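Long-range contacts in agmatinase (Burkholderia thailandensis, PDB 4DZ4), which probably hydrolyses agmatine to putrescine and urea at a site that holds two manganese ions: residues H139-P144 and D287-A292; I160-H165 and L243-D248; V49-V54 and R131-G136. All coordinates share one frame; numbering follows the deposited sequence.

Contact 1 (H139-P144 and D287-A292); sequences HYITYP and DVVEVA. With MN (manganese (II) ion), chain P.
Asp287 OD2 takes two hydroxyls. Thr142 OG1 donates to it across the contact at 2.8 Å, and Tyr242 OH bonds to it from the neighbouring strand. The threonine comes from above the carboxylate plane, 36° out of it. Both segments belong to the parallel-sheet fold of the arginase family, and this contact lies at the carboxyl edge of that sheet. Residues 139-144 turn through a short 3-10 segment into helix 142-153. Residues 287-292 run off the end of strand 282-289.

Asp287 CG sits between its own backbone N and carbonyl carbon (chi1 63°), which aims the carboxylate at Thr142. Its other oxygen, OD1, is taken by Thr244 OG1. The same Thr244 hydroxyl bonds His139 NE2, so the far side of the metal-binding ring is held by a second shell.

The His139 ring lies flat over a methyl group. Val289 CG2 stands 3.6 Å from the ring centroid and 10° off the ring normal, a CH-pi contact. The other branch of the valine, CG1, meets Ile141 CD1 at 3.9 Å. One side chain thus serves both the metal ligand and the apolar packing beside it.

The bent side chain of Glu290 reaches back to the start of the turn. Its OE2 accepts from the backbone N of His139 at 2.8 Å and also bonds His179 ND1. The ligand is therefore fixed at its main chain as well as at its ring. Its remaining ring nitrogen, His139 ND1, binds manganese at 2.2 Å.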
ATOM      1  N   HIS B 139       8.854  -0.386  23.233  1.00  9.46           N
ATOM      2  CA  HIS B 139       8.494  -0.322  24.660  1.00  9.65           C
ATOM      3  C   HIS B 139       9.662  -0.297  25.616  1.00  9.65           C
ATOM      4  O   HIS B 139       9.505   0.081  26.788  1.00  9.34           O
ATOM      5  CB  HIS B 139       7.531  -1.457  25.020  1.00 10.50           C
ATOM      6  CG  HIS B 139       6.427  -1.025  25.976  1.00 10.89           C
ATOM      7  ND1 HIS B 139       5.247  -1.673  26.061  1.00 11.05           N
ATOM      8  CD2 HIS B 139       6.367   0.029  26.883  1.00 10.66           C
ATOM      9  CE1 HIS B 139       4.467  -1.060  26.961  1.00 10.94           C
ATOM     10  NE2 HIS B 139       5.149  -0.011  27.471  1.00 11.07           N
ATOM     11  N   TYR B 140      10.845  -0.711  25.151  1.00  9.45           N
ATOM     12  CA  TYR B 140      12.013  -0.692  26.034  1.00  9.46           C
ATOM     13  C   TYR B 140      12.202   0.700  26.652  1.00  9.75           C
ATOM     14  O   TYR B 140      12.663   0.819  27.802  1.00  9.70           O
ATOM     15  CB  TYR B 140      13.288  -1.101  25.291  1.00 10.12           C
ATOM     16  CG  TYR B 140      14.497  -0.979  26.194  1.00 10.56           C
ATOM     17  CD1 TYR B 140      14.838  -2.005  27.064  1.00 11.27           C
ATOM     18  CD2 TYR B 140      15.268   0.198  26.202  1.00 11.05           C
ATOM     19  CE1 TYR B 140      15.929  -1.881  27.922  1.00 11.65           C
ATOM     20  CE2 TYR B 140      16.352   0.340  27.059  1.00 11.77           C
ATOM     21  CZ  TYR B 140      16.682  -0.718  27.902  1.00 12.36           C
ATOM     22  OH  TYR B 140      17.763  -0.602  28.762  1.00 13.86           O
ATOM     23  N   ILE B 141      11.849   1.751  25.902  1.00  9.17           N
ATOM     24  CA  ILE B 141      12.118   3.126  26.403  1.00  9.88           C
ATOM     25  C   ILE B 141      11.507   3.388  27.780  1.00 10.07           C
ATOM     26  O   ILE B 141      12.022   4.213  28.556  1.00 10.14           O
ATOM     27  CB  ILE B 141      11.690   4.232  25.397  1.00  9.62           C
ATOM     28  CG1 ILE B 141      10.149   4.380  25.326  1.00  9.48           C
ATOM     29  CG2 ILE B 141      12.347   3.978  24.018  1.00  9.90           C
ATOM     30  CD1 ILE B 141       9.661   5.573  24.497  1.00  9.53           C
ATOM     31  N   THR B 142      10.412   2.698  28.097  1.00  9.89           N
ATOM     32  CA  THR B 142       9.722   2.954  29.355  1.00 10.21           C
ATOM     33  C   THR B 142      10.554   2.589  30.604  1.00 10.56           C
ATOM     34  O   THR B 142      10.397   3.208  31.675  1.00 10.95           O
ATOM     35  CB  THR B 142       8.368   2.254  29.367  1.00  9.97           C
ATOM     36  OG1 THR B 142       7.629   2.664  28.207  1.00  9.61           O
ATOM     37  CG2 THR B 142       7.565   2.631  30.646  1.00 10.57           C
ATOM     38  N   TYR B 143      11.459   1.628  30.450  1.00 10.69           N
ATOM     39  CA  TYR B 143      12.323   1.246  31.559  1.00 11.04           C
ATOM     40  C   TYR B 143      13.254   2.404  31.980  1.00 11.12           C
ATOM     41  O   TYR B 143      13.197   2.844  33.122  1.00 11.65           O
ATOM     42  CB  TYR B 143      13.069  -0.060  31.211  1.00 11.66           C
ATOM     43  CG  TYR B 143      14.074  -0.515  32.224  1.00 12.78           C
ATOM     44  CD1 TYR B 143      13.757  -0.582  33.600  1.00 13.30           C
ATOM     45  CD2 TYR B 143      15.349  -0.936  31.815  1.00 13.65           C
ATOM     46  CE1 TYR B 143      14.701  -1.009  34.528  1.00 14.24           C
ATOM     47  CE2 TYR B 143      16.307  -1.341  32.744  1.00 14.55           C
ATOM     48  CZ  TYR B 143      15.955  -1.401  34.099  1.00 15.12           C
ATOM     49  OH  TYR B 143      16.894  -1.835  34.995  1.00 16.06           O
ATOM     50  N   PRO B 144      14.084   2.947  31.059  1.00 10.57           N
ATOM     51  CA  PRO B 144      14.872   4.089  31.545  1.00 11.00           C
ATOM     52  C   PRO B 144      14.025   5.306  31.932  1.00 10.98           C
ATOM     53  O   PRO B 144      14.408   6.075  32.827  1.00 11.40           O
ATOM     54  CB  PRO B 144      15.795   4.440  30.350  1.00 10.78           C
ATOM     55  CG  PRO B 144      15.249   3.641  29.178  1.00 10.28           C
ATOM     56  CD  PRO B 144      14.614   2.419  29.792  1.00 10.42           C
ATOM     57  N   ASP B 287       3.584   7.584  28.490  1.00 10.49           N
ATOM     58  CA  ASP B 287       4.154   7.417  27.164  1.00 10.27           C
ATOM     59  C   ASP B 287       3.192   6.630  26.277  1.00 10.12           C
ATOM     60  O   ASP B 287       2.271   5.978  26.778  1.00  9.92           O
ATOM     61  CB  ASP B 287       5.594   6.835  27.233  1.00 10.54           C
ATOM     62  CG  ASP B 287       5.651   5.442  27.828  1.00 10.74           C
ATOM     63  OD1 ASP B 287       4.805   4.581  27.484  1.00 10.77           O
ATOM     64  OD2 ASP B 287       6.571   5.177  28.632  1.00 11.55           O
ATOM     65  N   VAL B 288       3.390   6.773  24.971  1.00  9.45           N
ATOM     66  CA  VAL B 288       2.585   6.077  23.984  1.00  9.22           C
ATOM     67  C   VAL B 288       3.599   5.497  23.001  1.00  8.91           C
ATOM     68  O   VAL B 288       4.327   6.251  22.353  1.00  8.83           O
ATOM     69  CB  VAL B 288       1.628   7.049  23.272  1.00  9.70           C
ATOM     70  CG1 VAL B 288       0.764   6.279  22.269  1.00  9.84           C
ATOM     71  CG2 VAL B 288       0.779   7.811  24.302  1.00 10.41           C
ATOM     72  N   VAL B 289       3.650   4.166  22.926  1.00  8.44           N
ATOM     73  CA  VAL B 289       4.775   3.490  22.259  1.00  8.45           C
ATOM     74  C   VAL B 289       4.317   2.507  21.181  1.00  8.54           C
ATOM     75  O   VAL B 289       3.126   2.169  21.089  1.00  8.48           O
ATOM     76  CB  VAL B 289       5.631   2.702  23.269  1.00  8.43           C
ATOM     77  CG1 VAL B 289       6.246   3.696  24.284  1.00  8.95           C
ATOM     78  CG2 VAL B 289       4.808   1.620  23.997  1.00  8.75           C
ATOM     79  N   GLU B 290       5.307   2.100  20.374  1.00  8.28           N
ATOM     80  CA  GLU B 290       5.252   0.969  19.420  1.00  8.51           C
ATOM     81  C   GLU B 290       4.498   1.318  18.128  1.00  8.31           C
ATOM     82  O   GLU B 290       4.187   0.417  17.346  1.00  8.88           O
ATOM     83  CB  GLU B 290       4.705  -0.313  20.072  1.00  9.02           C
ATOM     84  CG  GLU B 290       5.604  -0.908  21.184  1.00 10.05           C
ATOM     85  CD  GLU B 290       6.823  -1.702  20.673  1.00 10.98           C
ATOM     86  OE1 GLU B 290       7.039  -1.872  19.461  1.00 12.21           O
ATOM     87  OE2 GLU B 290       7.598  -2.171  21.511  1.00 11.28           O
ATOM     88  N   VAL B 291       4.236   2.598  17.871  1.00  8.12           N
ATOM     89  CA  VAL B 291       3.713   2.951  16.529  1.00  7.95           C
ATOM     90  C   VAL B 291       4.841   2.729  15.485  1.00  8.13           C
ATOM     91  O   VAL B 291       5.957   3.249  15.657  1.00  8.41           O
ATOM     92  CB  VAL B 291       3.201   4.401  16.495  1.00  7.95           C
ATOM     93  CG1 VAL B 291       2.826   4.778  15.059  1.00  7.85           C
ATOM     94  CG2 VAL B 291       1.972   4.574  17.446  1.00  7.88           C
ATOM     95  N   ALA B 292       4.550   1.943  14.437  1.00  8.50           N
ATOM     96  CA  ALA B 292       5.532   1.620  13.393  1.00  8.94           C
ATOM     97  C   ALA B 292       4.911   2.015  12.045  1.00  9.40           C
ATOM     98  O   ALA B 292       4.112   1.258  11.480  1.00  9.35           O
ATOM     99  CB  ALA B 292       5.885   0.126  13.450  1.00  8.65           C
TER
HETATM  100 MN    MN P 401       4.912  -3.683  25.264  0.78 14.69          MN
HETATM  101  O   HOH W   1       4.713  -5.257  24.136  1.00 13.72           O

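Contact 2 (I160-H165 and L243-D248). With MN (manganese (II) ion), chain Q; MN (manganese (II) ion), chain P.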
ATOM      1  N   ILE B 160       0.368   1.849  35.158  1.00 11.88           N
ATOM      2  CA  ILE B 160      -0.888   1.572  34.437  1.00 11.82           C
ATOM      3  C   ILE B 160      -0.453   1.287  33.001  1.00 11.02           C
ATOM      4  O   ILE B 160      -0.001   2.168  32.292  1.00 10.91           O
ATOM      5  CB  ILE B 160      -1.883   2.750  34.478  1.00 12.27           C
ATOM      6  CG1 ILE B 160      -2.260   3.105  35.931  1.00 13.18           C
ATOM      7  CG2 ILE B 160      -3.129   2.371  33.657  1.00 12.38           C
ATOM      8  CD1 ILE B 160      -3.095   4.376  36.042  1.00 13.48           C
ATOM      9  N   HIS B 161      -0.617   0.042  32.580  1.00 10.86           N
ATOM     10  CA  HIS B 161       0.062  -0.469  31.370  1.00 10.48           C
ATOM     11  C   HIS B 161      -0.941  -1.058  30.405  1.00 10.60           C
ATOM     12  O   HIS B 161      -1.597  -2.042  30.733  1.00 11.01           O
ATOM     13  CB  HIS B 161       1.085  -1.483  31.867  1.00 10.74           C
ATOM     14  CG  HIS B 161       1.804  -2.269  30.793  1.00 10.49           C
ATOM     15  ND1 HIS B 161       2.427  -3.444  31.079  1.00 10.92           N
ATOM     16  CD2 HIS B 161       2.039  -2.017  29.452  1.00 10.31           C
ATOM     17  CE1 HIS B 161       3.008  -3.930  29.965  1.00 10.44           C
ATOM     18  NE2 HIS B 161       2.778  -3.070  28.971  1.00 10.33           N
ATOM     19  N   PHE B 162      -1.128  -0.401  29.258  1.00  9.99           N
ATOM     20  CA  PHE B 162      -2.061  -0.886  28.236  1.00 10.06           C
ATOM     21  C   PHE B 162      -1.225  -1.624  27.185  1.00  9.84           C
ATOM     22  O   PHE B 162      -0.286  -1.034  26.634  1.00  9.61           O
ATOM     23  CB  PHE B 162      -2.786   0.284  27.572  1.00 10.10           C
ATOM     24  CG  PHE B 162      -3.763   0.993  28.461  1.00 10.87           C
ATOM     25  CD1 PHE B 162      -5.133   0.719  28.382  1.00 11.30           C
ATOM     26  CD2 PHE B 162      -3.322   1.970  29.356  1.00 10.93           C
ATOM     27  CE1 PHE B 162      -6.059   1.371  29.202  1.00 12.19           C
ATOM     28  CE2 PHE B 162      -4.245   2.659  30.161  1.00 11.47           C
ATOM     29  CZ  PHE B 162      -5.605   2.363  30.084  1.00 11.92           C
ATOM     30  N   ASP B 163      -1.547  -2.887  26.883  1.00  9.84           N
ATOM     31  CA  ASP B 163      -0.655  -3.695  26.042  1.00  9.88           C
ATOM     32  C   ASP B 163      -1.294  -5.031  25.784  1.00  9.83           C
ATOM     33  O   ASP B 163      -1.982  -5.565  26.665  1.00 10.13           O
ATOM     34  CB  ASP B 163       0.669  -3.938  26.796  1.00  9.47           C
ATOM     35  CG  ASP B 163       1.874  -4.138  25.884  1.00 10.16           C
ATOM     36  OD1 ASP B 163       1.794  -4.895  24.894  1.00 10.19           O
ATOM     37  OD2 ASP B 163       2.946  -3.594  26.234  1.00  9.88           O
ATOM     38  N   ALA B 164      -1.028  -5.598  24.617  1.00  9.54           N
ATOM     39  CA  ALA B 164      -1.302  -7.027  24.412  1.00  9.33           C
ATOM     40  C   ALA B 164      -0.322  -7.914  25.197  1.00  9.50           C
ATOM     41  O   ALA B 164      -0.598  -9.104  25.393  1.00  9.59           O
ATOM     42  CB  ALA B 164      -1.216  -7.374  22.918  1.00  9.40           C
ATOM     43  N   HIS B 165       0.820  -7.336  25.609  1.00  9.29           N
ATOM     44  CA  HIS B 165       1.966  -8.059  26.193  1.00  9.58           C
ATOM     45  C   HIS B 165       2.324  -7.531  27.584  1.00  9.98           C
ATOM     46  O   HIS B 165       2.383  -6.339  27.816  1.00  9.62           O
ATOM     47  CB  HIS B 165       3.217  -7.894  25.318  1.00  9.59           C
ATOM     48  CG  HIS B 165       2.991  -8.240  23.871  1.00  9.86           C
ATOM     49  ND1 HIS B 165       2.643  -7.311  22.941  1.00 10.19           N
ATOM     50  CD2 HIS B 165       3.073  -9.455  23.209  1.00 10.44           C
ATOM     51  CE1 HIS B 165       2.498  -7.928  21.740  1.00 10.22           C
ATOM     52  NE2 HIS B 165       2.777  -9.230  21.908  1.00 10.47           N
ATOM     53  N   LEU B 243       1.611   6.064  33.284  1.00 11.35           N
ATOM     54  CA  LEU B 243       0.740   5.339  32.351  1.00 11.14           C
ATOM     55  C   LEU B 243       1.526   5.077  31.083  1.00 10.72           C
ATOM     56  O   LEU B 243       2.034   6.022  30.473  1.00 11.10           O
ATOM     57  CB  LEU B 243      -0.494   6.189  32.040  1.00 11.22           C
ATOM     58  CG  LEU B 243      -1.615   5.537  31.218  1.00 11.06           C
ATOM     59  CD1 LEU B 243      -2.984   6.081  31.606  1.00 11.43           C
ATOM     60  CD2 LEU B 243      -1.359   5.741  29.716  1.00 10.52           C
ATOM     61  N   THR B 244       1.617   3.815  30.677  1.00 10.80           N
ATOM     62  CA  THR B 244       2.374   3.461  29.473  1.00 10.60           C
ATOM     63  C   THR B 244       1.411   2.774  28.520  1.00 10.59           C
ATOM     64  O   THR B 244       0.783   1.778  28.878  1.00 11.06           O
ATOM     65  CB  THR B 244       3.646   2.626  29.801  1.00 10.82           C
ATOM     66  OG1 THR B 244       4.318   2.263  28.588  1.00 11.00           O
ATOM     67  CG2 THR B 244       3.320   1.345  30.610  1.00 11.19           C
ATOM     68  N   PHE B 245       1.247   3.354  27.345  1.00 10.09           N
ATOM     69  CA  PHE B 245       0.276   2.842  26.382  1.00 10.20           C
ATOM     70  C   PHE B 245       0.976   2.280  25.155  1.00  9.97           C
ATOM     71  O   PHE B 245       1.470   3.046  24.320  1.00  9.89           O
ATOM     72  CB  PHE B 245      -0.720   3.935  25.971  1.00 10.73           C
ATOM     73  CG  PHE B 245      -1.986   3.390  25.368  1.00 11.06           C
ATOM     74  CD1 PHE B 245      -1.963   2.803  24.106  1.00 11.30           C
ATOM     75  CD2 PHE B 245      -3.206   3.441  26.082  1.00 11.60           C
ATOM     76  CE1 PHE B 245      -3.116   2.256  23.534  1.00 11.11           C
ATOM     77  CE2 PHE B 245      -4.371   2.934  25.505  1.00 11.95           C
ATOM     78  CZ  PHE B 245      -4.331   2.336  24.229  1.00 11.93           C
ATOM     79  N   ASP B 246       0.999   0.957  25.045  1.00 10.37           N
ATOM     80  CA  ASP B 246       1.536   0.281  23.852  1.00 10.20           C
ATOM     81  C   ASP B 246       0.356   0.195  22.880  1.00  9.80           C
ATOM     82  O   ASP B 246      -0.655  -0.389  23.208  1.00  9.79           O
ATOM     83  CB  ASP B 246       2.098  -1.090  24.269  1.00 10.67           C
ATOM     84  CG  ASP B 246       2.648  -1.942  23.070  1.00 10.83           C
ATOM     85  OD1 ASP B 246       2.331  -1.644  21.903  1.00 10.79           O
ATOM     86  OD2 ASP B 246       3.378  -2.929  23.335  1.00 11.52           O
ATOM     87  N   ILE B 247       0.470   0.838  21.716  1.00  9.04           N
ATOM     88  CA  ILE B 247      -0.614   0.877  20.733  1.00  9.43           C
ATOM     89  C   ILE B 247      -1.126  -0.523  20.331  1.00  9.38           C
ATOM     90  O   ILE B 247      -2.290  -0.664  19.933  1.00  9.29           O
ATOM     91  CB  ILE B 247      -0.224   1.744  19.511  1.00  9.26           C
ATOM     92  CG1 ILE B 247      -1.490   2.369  18.841  1.00  9.94           C
ATOM     93  CG2 ILE B 247       0.676   0.947  18.533  1.00  9.07           C
ATOM     94  CD1 ILE B 247      -2.336   3.283  19.716  1.00 10.40           C
ATOM     95  N   ASP B 248      -0.298  -1.555  20.504  1.00  9.09           N
ATOM     96  CA  ASP B 248      -0.750  -2.933  20.209  1.00  9.70           C
ATOM     97  C   ASP B 248      -1.755  -3.484  21.228  1.00  9.58           C
ATOM     98  O   ASP B 248      -2.267  -4.592  21.067  1.00  9.84           O
ATOM     99  CB  ASP B 248       0.431  -3.894  19.932  1.00 10.59           C
ATOM    100  CG  ASP B 248       1.175  -4.380  21.206  1.00 11.85           C
ATOM    101  OD1 ASP B 248       2.348  -4.797  21.017  1.00 12.34           O
ATOM    102  OD2 ASP B 248       0.654  -4.342  22.347  1.00 12.55           O
TER
HETATM  103 MN    MN Q 402       2.925  -5.029  23.110  1.00 13.04          MN
HETATM  104 MN    MN P 401       4.912  -3.683  25.264  0.78 14.69          MN
HETATM  105  O   HOH W   1       4.713  -5.257  24.136  1.00 13.72           O
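Phe162 and Phe245 form the apolar centre. Their rings are near parallel, with planes at 21°, but slid apart so that they barely overlap. Phe162 CB also makes a CH-pi contact over the Phe245 ring, 3.8 Å from its centroid. Phe162 CG points anti to its carbonyl carbon (chi1 -69°), while Phe245 CG is anti to its backbone N (chi1 -161°). These different torsions bring the Phe245 rim, at CD2, beneath Phe162 CG. Leu243 CD1 meets the edge of the Phe162 ring at CE2, 3.9 Å away. Helices 268-276 and 300-323 cover this face.

The axes of the two short strands run nearly parallel and come within 4.8 Å. Thr244 N bonds Ile160 O, Thr244 O receives Phe162 N, and Phe162 O receives Asp246 N. On the other face, Thr244 CG2 lies beside His161.

At the carboxyl ends of the strands lies the binuclear manganese site of the arginase family. Asp163 bridges the two ions, OD1 to one at 2.1 Å and OD2 to the other at 2.2 Å. Asp246 OD2 bridges them unevenly, with the longer bond of 2.6 Å to the ion that Asp163 OD2 binds. Water 1 also bridges them. His165 ND1 and both oxygens of Asp248 complete the protein ligands of the ion bound by Asp163 OD1. His139 and Asp167 join the ion bound by Asp163 OD2.

A second shell orients these carboxylates. His161 NE2 donates to Asp163 OD2 on its anti side at 2.8 Å. Asp163 OD1 and Asp246 OD1 each accept a backbone N two residues on, forming two Asx turns. Ala164 N donates to Asp248 OD2 at 3.1 Å, nearly along the C-O axis of the carboxylate.

Contact 3 (V49-V54 and R131-G136); sequences VVVSGV and RMLTLG
Val51 CG1 is anti to its backbone N (chi1 -180°), and Leu135 CG is anti to its carbonyl carbon (chi1 -54°). Val51 CG1 therefore reaches Leu135 CD1 at 3.9 Å. Val49 has the same rotamer as Val51 and puts its CG1 against Leu133 CB at 4.0 Å. These residues share one face of the sheet, where Leu312 and Leu313 of helix 300-323 pack on Leu133.

The opposite face carries Val50, Ser52, Val54, Met132 and Thr134. Thr134 CG2 meets Val54 CG2 at 3.7 Å. Helix 114-126 lies against this side: Ile118 touches Val54, and Ala122 and Ile125 touch Met132.

A water sits among the polar groups here. Water 2 donates to Val50 O at 3.0 Å. It also bonds Ser52 OG, at 2.7 Å, and Thr134 OG1. Ser52 OG and Thr134 OG1, 4.2 Å apart, are bridged by this water. Ser52 OG bonds His121 NE2 of helix 114-126 as well, so this buried serine ties strand, water and helix together.

The main chains alternate donor and acceptor. Val50 N bonds Arg131 O, and Leu133 N bonds Val50 O. Ser52 N then reaches Leu133 O at 3.3 Å, the longest of the five bonds. Leu135 N to Ser52 O and Val54 N to Leu135 O finish the series.

The axes of the two short strands are twisted by 28° against each other. Strand 49-54 lies between strands 98-103 and 131-136, and helix 114-126 leads over the sheet into 131-136. Such parallel pairing with helices on both faces is typical of the alpha/beta/alpha fold of the arginase family.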
ATOM      1  N   VAL B  49       3.847  20.508  30.597  1.00 14.47           N
ATOM      2  CA  VAL B  49       4.067  19.191  29.986  1.00 13.60           C
ATOM      3  C   VAL B  49       5.023  19.305  28.812  1.00 13.03           C
ATOM      4  O   VAL B  49       4.866  20.183  27.950  1.00 12.82           O
ATOM      5  CB  VAL B  49       2.767  18.528  29.483  1.00 13.39           C
ATOM      6  CG1 VAL B  49       3.072  17.121  28.973  1.00 12.75           C
ATOM      7  CG2 VAL B  49       1.689  18.499  30.572  1.00 13.96           C
ATOM      8  N   VAL B  50       5.995  18.392  28.778  1.00 12.52           N
ATOM      9  CA  VAL B  50       6.935  18.290  27.656  1.00 12.34           C
ATOM     10  C   VAL B  50       6.629  17.019  26.865  1.00 11.82           C
ATOM     11  O   VAL B  50       6.719  15.901  27.409  1.00 11.81           O
ATOM     12  CB  VAL B  50       8.393  18.227  28.127  1.00 12.60           C
ATOM     13  CG1 VAL B  50       9.331  17.955  26.944  1.00 12.93           C
ATOM     14  CG2 VAL B  50       8.752  19.547  28.816  1.00 13.53           C
ATOM     15  N   VAL B  51       6.296  17.202  25.591  1.00 11.38           N
ATOM     16  CA  VAL B  51       6.179  16.075  24.654  1.00 10.83           C
ATOM     17  C   VAL B  51       7.555  15.880  24.010  1.00 10.74           C
ATOM     18  O   VAL B  51       8.156  16.867  23.547  1.00 11.20           O
ATOM     19  CB  VAL B  51       5.125  16.360  23.548  1.00 10.79           C
ATOM     20  CG1 VAL B  51       5.014  15.168  22.583  1.00 10.46           C
ATOM     21  CG2 VAL B  51       3.766  16.597  24.195  1.00 10.89           C
ATOM     22  N   SER B  52       8.046  14.636  23.939  1.00 10.15           N
ATOM     23  CA  SER B  52       9.312  14.400  23.252  1.00 10.09           C
ATOM     24  C   SER B  52       9.247  13.018  22.645  1.00  9.73           C
ATOM     25  O   SER B  52       8.403  12.210  23.056  1.00  9.83           O
ATOM     26  CB  SER B  52      10.515  14.528  24.207  1.00 10.58           C
ATOM     27  OG  SER B  52      10.562  13.456  25.146  1.00 10.68           O
ATOM     28  N   GLY B  53      10.113  12.764  21.678  1.00  9.17           N
ATOM     29  CA  GLY B  53      10.167  11.435  21.049  1.00  9.05           C
ATOM     30  C   GLY B  53      11.425  10.676  21.476  1.00  9.21           C
ATOM     31  O   GLY B  53      12.482  11.276  21.733  1.00  9.73           O
ATOM     32  N   VAL B  54      11.323   9.350  21.539  1.00  9.13           N
ATOM     33  CA  VAL B  54      12.509   8.493  21.705  1.00  9.24           C
ATOM     34  C   VAL B  54      12.445   7.476  20.569  1.00  9.25           C
ATOM     35  O   VAL B  54      11.665   6.530  20.642  1.00  8.97           O
ATOM     36  CB  VAL B  54      12.572   7.759  23.085  1.00  9.43           C
ATOM     37  CG1 VAL B  54      13.862   6.957  23.167  1.00  9.48           C
ATOM     38  CG2 VAL B  54      12.546   8.757  24.249  1.00  9.73           C
ATOM     39  N   ARG B 131       5.740  17.686  33.475  1.00 17.65           N
ATOM     40  CA  ARG B 131       5.459  16.261  33.301  1.00 17.03           C
ATOM     41  C   ARG B 131       5.998  15.866  31.934  1.00 15.27           C
ATOM     42  O   ARG B 131       6.073  16.712  31.033  1.00 15.55           O
ATOM     43  CB  ARG B 131       3.958  15.990  33.259  1.00 17.54           C
ATOM     44  CG  ARG B 131       3.137  16.527  34.418  1.00 19.87           C
ATOM     45  CD  ARG B 131       3.415  15.785  35.701  1.00 21.54           C
ATOM     46  NE  ARG B 131       2.414  16.183  36.690  1.00 24.39           N
ATOM     47  CZ  ARG B 131       2.415  15.807  37.960  1.00 25.49           C
ATOM     48  NH1 ARG B 131       3.385  15.033  38.433  1.00 26.87           N
ATOM     49  NH2 ARG B 131       1.441  16.217  38.753  1.00 27.11           N
ATOM     50  N   MET B 132       6.303  14.583  31.768  1.00 14.42           N
ATOM     51  CA  MET B 132       6.742  14.046  30.471  1.00 13.28           C
ATOM     52  C   MET B 132       5.636  13.235  29.819  1.00 12.41           C
ATOM     53  O   MET B 132       5.066  12.346  30.442  1.00 12.19           O
ATOM     54  CB  MET B 132       7.986  13.163  30.600  1.00 13.47           C
ATOM     55  CG  MET B 132       9.228  13.942  30.975  1.00 14.38           C
ATOM     56  SD  MET B 132      10.675  12.861  31.037  1.00 14.90           S
ATOM     57  CE  MET B 132      10.920  12.422  29.308  1.00 13.66           C
ATOM     58  N   LEU B 133       5.323  13.586  28.576  1.00 12.07           N
ATOM     59  CA  LEU B 133       4.506  12.728  27.705  1.00 11.29           C
ATOM     60  C   LEU B 133       5.416  12.288  26.548  1.00 10.73           C
ATOM     61  O   LEU B 133       5.767  13.094  25.677  1.00 10.83           O
ATOM     62  CB  LEU B 133       3.317  13.550  27.185  1.00 11.77           C
ATOM     63  CG  LEU B 133       2.349  12.811  26.262  1.00 11.96           C
ATOM     64  CD1 LEU B 133       1.946  11.480  26.832  1.00 11.97           C
ATOM     65  CD2 LEU B 133       1.111  13.672  25.951  1.00 12.31           C
ATOM     66  N   THR B 134       5.834  11.028  26.562  1.00 10.09           N
ATOM     67  CA  THR B 134       6.881  10.595  25.643  1.00  9.68           C
ATOM     68  C   THR B 134       6.299   9.704  24.538  1.00  9.46           C
ATOM     69  O   THR B 134       5.464   8.854  24.805  1.00  9.48           O
ATOM     70  CB  THR B 134       7.999   9.883  26.420  1.00  9.54           C
ATOM     71  OG1 THR B 134       8.449  10.743  27.485  1.00  9.89           O
ATOM     72  CG2 THR B 134       9.216   9.598  25.508  1.00  9.27           C
ATOM     73  N   LEU B 135       6.738   9.944  23.307  1.00  9.39           N
ATOM     74  CA  LEU B 135       6.259   9.178  22.137  1.00  9.11           C
ATOM     75  C   LEU B 135       7.373   8.217  21.750  1.00  8.89           C
ATOM     76  O   LEU B 135       8.502   8.658  21.516  1.00  8.92           O
ATOM     77  CB  LEU B 135       5.981  10.128  20.970  1.00  9.52           C
ATOM     78  CG  LEU B 135       5.031  11.293  21.276  1.00 10.13           C
ATOM     79  CD1 LEU B 135       4.845  12.223  20.053  1.00 10.57           C
ATOM     80  CD2 LEU B 135       3.694  10.740  21.779  1.00 10.33           C
ATOM     81  N   GLY B 136       7.048   6.922  21.670  1.00  8.56           N
ATOM     82  CA  GLY B 136       7.993   5.928  21.217  1.00  9.11           C
ATOM     83  C   GLY B 136       7.927   5.731  19.689  1.00  9.09           C
ATOM     84  O   GLY B 136       7.091   6.310  19.021  1.00  9.50           O
TER
HETATM   85  O   HOH W   2       8.663  13.602  27.120  1.00 10.68           O

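All three contacts reach the same parallel sheet. Strand 282-289 lies between strand 131-136 of contact 3 and strand 240-246 of contact 2. Contacts 1 and 2 have centres about 9 Å apart and share one manganese ion and water 1. Thr244 OG1 of contact 2 joins them, lying 2.6 Å from Asp287 OD1 and 2.7 Å from His139 NE2. Contact 3 meets contact 1 through the backbone, with Val288 O 2.9 Å from Gly136 N. Contacts 2 and 3 do not touch, their nearest atoms being about 7 Å apart. Contact 3 lies farther from the metals, with Gly136 CA about 11 Å from the nearest manganese ion. Contacts 1 and 2 supply all protein ligands but Asp167.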